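Local coordinates for protein HTPA Reductase (Selaginella moellendorffii, PDB 5U5N) that probably catalyses the NAD(P)H-dependent reduction of 4-hydroxy-tetrahydrodipicolinate to tetrahydrodipicolinate in the diaminopimelate route to lysine, at residues 19-29 / 244-252. Numbering follows the deposited sequence.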
ATOM      1  N   ALA A  19      11.311  20.196 -18.516  1.00 31.48           N
ATOM      2  CA  ALA A  19      10.866  20.021 -17.128  1.00 32.42           C
ATOM      3  C   ALA A  19      11.965  19.380 -16.274  1.00 31.20           C
ATOM      4  O   ALA A  19      12.243  19.880 -15.201  1.00 31.74           O
ATOM      5  CB  ALA A  19       9.576  19.233 -17.071  1.00 34.00           C
ATOM      6  N   VAL A  20      12.650  18.351 -16.789  1.00 30.11           N
ATOM      7  CA  VAL A  20      13.738  17.706 -16.051  1.00 29.21           C
ATOM      8  C   VAL A  20      14.890  18.673 -15.765  1.00 28.42           C
ATOM      9  O   VAL A  20      15.464  18.681 -14.654  1.00 27.93           O
ATOM     10  CB  VAL A  20      14.289  16.473 -16.800  1.00 28.62           C
ATOM     11  CG1 VAL A  20      15.613  15.959 -16.205  1.00 27.82           C
ATOM     12  CG2 VAL A  20      13.254  15.356 -16.787  1.00 30.03           C
ATOM     13  N   ALA A  21      15.237  19.461 -16.776  1.00 27.69           N
ATOM     14  CA  ALA A  21      16.360  20.388 -16.640  1.00 27.69           C
ATOM     15  C   ALA A  21      16.047  21.475 -15.612  1.00 29.01           C
ATOM     16  O   ALA A  21      16.880  21.837 -14.809  1.00 28.84           O
ATOM     17  CB  ALA A  21      16.718  21.011 -17.993  1.00 27.24           C
ATOM     18  N   GLU A  22      14.837  21.995 -15.671  1.00 30.99           N
ATOM     19  CA  GLU A  22      14.387  23.023 -14.732  1.00 33.77           C
ATOM     20  C   GLU A  22      14.328  22.531 -13.306  1.00 33.59           C
ATOM     21  O   GLU A  22      14.693  23.267 -12.388  1.00 34.46           O
ATOM     22  CB  GLU A  22      13.033  23.571 -15.145  1.00 36.85           C
ATOM     23  CG  GLU A  22      13.203  24.386 -16.402  1.00 38.85           C
ATOM     24  CD  GLU A  22      12.141  25.416 -16.587  1.00 43.24           C
ATOM     25  OE1 GLU A  22      11.158  25.063 -17.283  1.00 45.27           O
ATOM     26  OE2 GLU A  22      12.289  26.540 -16.018  1.00 46.68           O
ATOM     27  N   ALA A  23      13.888  21.290 -13.146  1.00 32.40           N
ATOM     28  CA  ALA A  23      13.848  20.642 -11.846  1.00 32.87           C
ATOM     29  C   ALA A  23      15.243  20.311 -11.358  1.00 31.66           C
ATOM     30  O   ALA A  23      15.499  20.425 -10.145  1.00 32.73           O
ATOM     31  CB  ALA A  23      13.005  19.392 -11.908  1.00 33.02           C
ATOM     32  N   ALA A  24      16.145  19.922 -12.268  1.00 29.66           N
ATOM     33  CA  ALA A  24      17.535  19.652 -11.889  1.00 28.99           C
ATOM     34  C   ALA A  24      18.193  20.920 -11.346  1.00 30.19           C
ATOM     35  O   ALA A  24      18.861  20.882 -10.323  1.00 30.63           O
ATOM     36  CB  ALA A  24      18.335  19.053 -13.070  1.00 27.46           C
ATOM     37  N   VAL A  25      17.982  22.030 -12.049  1.00 31.09           N
ATOM     38  CA  VAL A  25      18.564  23.351 -11.715  1.00 32.97           C
ATOM     39  C   VAL A  25      18.040  23.835 -10.346  1.00 35.16           C
ATOM     40  O   VAL A  25      18.817  24.176  -9.488  1.00 36.18           O
ATOM     41  CB  VAL A  25      18.278  24.384 -12.841  1.00 33.69           C
ATOM     42  CG1 VAL A  25      18.420  25.806 -12.386  1.00 36.51           C
ATOM     43  CG2 VAL A  25      19.214  24.133 -14.006  1.00 32.51           C
ATOM     44  N   ALA A  26      16.726  23.837 -10.171  1.00 36.12           N
ATOM     45  CA  ALA A  26      16.070  24.225  -8.925  1.00 38.82           C
ATOM     46  C   ALA A  26      16.480  23.372  -7.712  1.00 39.08           C
ATOM     47  O   ALA A  26      16.618  23.893  -6.633  1.00 41.19           O
ATOM     48  CB  ALA A  26      14.562  24.189  -9.099  1.00 39.71           C
ATOM     49  N   ALA A  27      16.692  22.083  -7.925  1.00 37.35           N
ATOM     50  CA  ALA A  27      17.197  21.160  -6.894  1.00 37.90           C
ATOM     51  C   ALA A  27      18.663  21.359  -6.527  1.00 38.13           C
ATOM     52  O   ALA A  27      19.109  20.835  -5.514  1.00 38.96           O
ATOM     53  CB  ALA A  27      17.013  19.716  -7.374  1.00 36.36           C
ATOM     54  N   GLY A  28      19.430  22.061  -7.360  1.00 37.78           N
ATOM     55  CA  GLY A  28      20.857  22.272  -7.120  1.00 38.55           C
ATOM     56  C   GLY A  28      21.790  21.267  -7.777  1.00 37.14           C
ATOM     57  O   GLY A  28      22.945  21.151  -7.384  1.00 37.82           O
ATOM     58  N   LEU A  29      21.317  20.524  -8.767  1.00 35.86           N
ATOM     59  CA  LEU A  29      22.243  19.811  -9.633  1.00 35.34           C
ATOM     60  C   LEU A  29      22.866  20.786 -10.598  1.00 35.08           C
ATOM     61  O   LEU A  29      22.271  21.762 -10.949  1.00 35.99           O
ATOM     62  CB  LEU A  29      21.542  18.712 -10.419  1.00 34.62           C
ATOM     63  CG  LEU A  29      21.206  17.527  -9.542  1.00 35.54           C
ATOM     64  CD1 LEU A  29      20.465  16.496 -10.379  1.00 35.03           C
ATOM     65  CD2 LEU A  29      22.491  16.920  -8.967  1.00 36.26           C
ATOM     66  N   ALA A 244       9.881  14.581 -13.702  1.00 32.71           N
ATOM     67  CA  ALA A 244      11.024  15.456 -13.435  1.00 32.59           C
ATOM     68  C   ALA A 244      11.694  15.186 -12.079  1.00 31.47           C
ATOM     69  O   ALA A 244      12.916  15.020 -11.972  1.00 30.74           O
ATOM     70  CB  ALA A 244      10.602  16.912 -13.517  1.00 33.92           C
ATOM     71  N   GLN A 245      10.888  15.147 -11.032  1.00 31.38           N
ATOM     72  CA  GLN A 245      11.433  14.901  -9.680  1.00 30.87           C
ATOM     73  C   GLN A 245      12.015  13.481  -9.547  1.00 29.93           C
ATOM     74  O   GLN A 245      13.044  13.310  -8.928  1.00 30.52           O
ATOM     75  CB  GLN A 245      10.375  15.174  -8.583  1.00 31.10           C
ATOM     76  CG  GLN A 245       9.952  16.631  -8.486  1.00 32.29           C
ATOM     77  CD  GLN A 245      11.120  17.551  -8.264  1.00 33.15           C
ATOM     78  OE1 GLN A 245      11.955  17.270  -7.440  1.00 32.94           O
ATOM     79  NE2 GLN A 245      11.204  18.647  -9.034  1.00 34.28           N
ATOM     80  N   GLY A 246      11.405  12.479 -10.163  1.00 28.91           N
ATOM     81  CA  GLY A 246      11.976  11.140 -10.142  1.00 28.11           C
ATOM     82  C   GLY A 246      13.269  11.030 -10.925  1.00 27.72           C
ATOM     83  O   GLY A 246      14.197  10.348 -10.500  1.00 27.28           O
ATOM     84  N   THR A 247      13.356  11.706 -12.061  1.00 28.02           N
ATOM     85  CA  THR A 247      14.617  11.779 -12.812  1.00 28.02           C
ATOM     86  C   THR A 247      15.785  12.375 -11.965  1.00 28.05           C
ATOM     87  O   THR A 247      16.902  11.852 -11.975  1.00 27.82           O
ATOM     88  CB  THR A 247      14.463  12.552 -14.149  1.00 28.68           C
ATOM     89  OG1 THR A 247      13.315  12.089 -14.868  1.00 28.81           O
ATOM     90  CG2 THR A 247      15.687  12.323 -14.967  1.00 28.85           C
ATOM     91  N   VAL A 248      15.527  13.439 -11.218  1.00 28.56           N
ATOM     92  CA  VAL A 248      16.557  13.983 -10.327  1.00 29.17           C
ATOM     93  C   VAL A 248      17.061  12.919  -9.323  1.00 28.93           C
ATOM     94  O   VAL A 248      18.244  12.711  -9.128  1.00 29.04           O
ATOM     95  CB  VAL A 248      16.050  15.227  -9.566  1.00 30.14           C
ATOM     96  CG1 VAL A 248      17.026  15.653  -8.468  1.00 30.77           C
ATOM     97  CG2 VAL A 248      15.832  16.390 -10.523  1.00 31.03           C
ATOM     98  N   ASP A 249      16.121  12.215  -8.703  1.00 28.78           N
ATOM     99  CA  ASP A 249      16.455  11.135  -7.761  1.00 28.81           C
ATOM    100  C   ASP A 249      17.234  10.012  -8.425  1.00 28.11           C
ATOM    101  O   ASP A 249      18.172   9.479  -7.842  1.00 28.19           O
ATOM    102  CB  ASP A 249      15.201  10.565  -7.136  1.00 28.98           C
ATOM    103  CG  ASP A 249      14.384  11.627  -6.396  1.00 29.94           C
ATOM    104  OD1 ASP A 249      14.973  12.623  -5.863  1.00 30.78           O
ATOM    105  OD2 ASP A 249      13.130  11.437  -6.342  1.00 30.45           O
ATOM    106  N   ALA A 250      16.843   9.662  -9.645  1.00 27.52           N
ATOM    107  CA  ALA A 250      17.547   8.623 -10.375  1.00 27.50           C
ATOM    108  C   ALA A 250      19.005   9.065 -10.589  1.00 27.88           C
ATOM    109  O   ALA A 250      19.923   8.278 -10.416  1.00 28.24           O
ATOM    110  CB  ALA A 250      16.839   8.314 -11.712  1.00 27.34           C
ATOM    111  N   VAL A 251      19.212  10.330 -10.923  1.00 28.08           N
ATOM    112  CA  VAL A 251      20.571  10.842 -11.220  1.00 28.60           C
ATOM    113  C   VAL A 251      21.404  10.827  -9.934  1.00 29.04           C
ATOM    114  O   VAL A 251      22.577  10.486  -9.961  1.00 29.35           O
ATOM    115  CB  VAL A 251      20.519  12.259 -11.813  1.00 28.94           C
ATOM    116  CG1 VAL A 251      21.845  13.011 -11.648  1.00 29.75           C
ATOM    117  CG2 VAL A 251      20.137  12.199 -13.278  1.00 28.91           C
ATOM    118  N   LEU A 252      20.777  11.199  -8.827  1.00 29.11           N
ATOM    119  CA  LEU A 252      21.443  11.171  -7.524  1.00 29.89           C
ATOM    120  C   LEU A 252      21.846   9.757  -7.128  1.00 29.93           C
ATOM    121  O   LEU A 252      22.940   9.535  -6.672  1.00 30.68           O
ATOM    122  CB  LEU A 252      20.546  11.758  -6.451  1.00 30.27           C
ATOM    123  CG  LEU A 252      20.292  13.257  -6.486  1.00 30.79           C
ATOM    124  CD1 LEU A 252      19.339  13.638  -5.383  1.00 31.16           C
ATOM    125  CD2 LEU A 252      21.591  14.048  -6.378  1.00 31.97           C
TER
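With chi1 at 170°, Val248 sends CG1 away from its backbone N, to Leu29, and CG2 to the backbone of Ala24, where it lies 3.9 Å from CA. A similar torsion in Val20 (chi1 168°) sets both methyls against Thr247: CG1 meets Thr247 CG2 at 3.8 Å and CG2 faces OG1, the two side chains crossing at about a right angle. Where the backbones come closest, Ala244 offers only a methyl group: its CB touches Ala23 CB at 3.8 Å, and its CA is 4.4 Å from Val20 CA. The axes of the two short helical segments pass 8.6 Å apart and cross at -60°. The Schellman motif at Gly28, after helix 15-27, turns the chain to Leu29, whose CD1 touches Val248 CG1 and Val251 CG1 while its CD2 lies 4.0 Å from Leu252 CD2. Gln245, bent at chi2, brings NE2 within 3.5 Å of Ala23 CB, and its OE1 is hydrogen-bonded to Arg279 NH2. Thr247 OG1 is hydrogen-bonded to Tyr243 O and Tyr80 OH. Helix 15-27, which follows strand 7-10 of the Rossmann domain, thus packs beside helix 241-259; Val20 rests on Val9 and Val78, and Val251 on Val7 and Val78, so both lie on the parallel sheet. With Gln245 OE1 and Thr247 OG1 engaged outside the two segments, cohesion comes mainly from apolar packing, near NAD-binding Val16 and Met129.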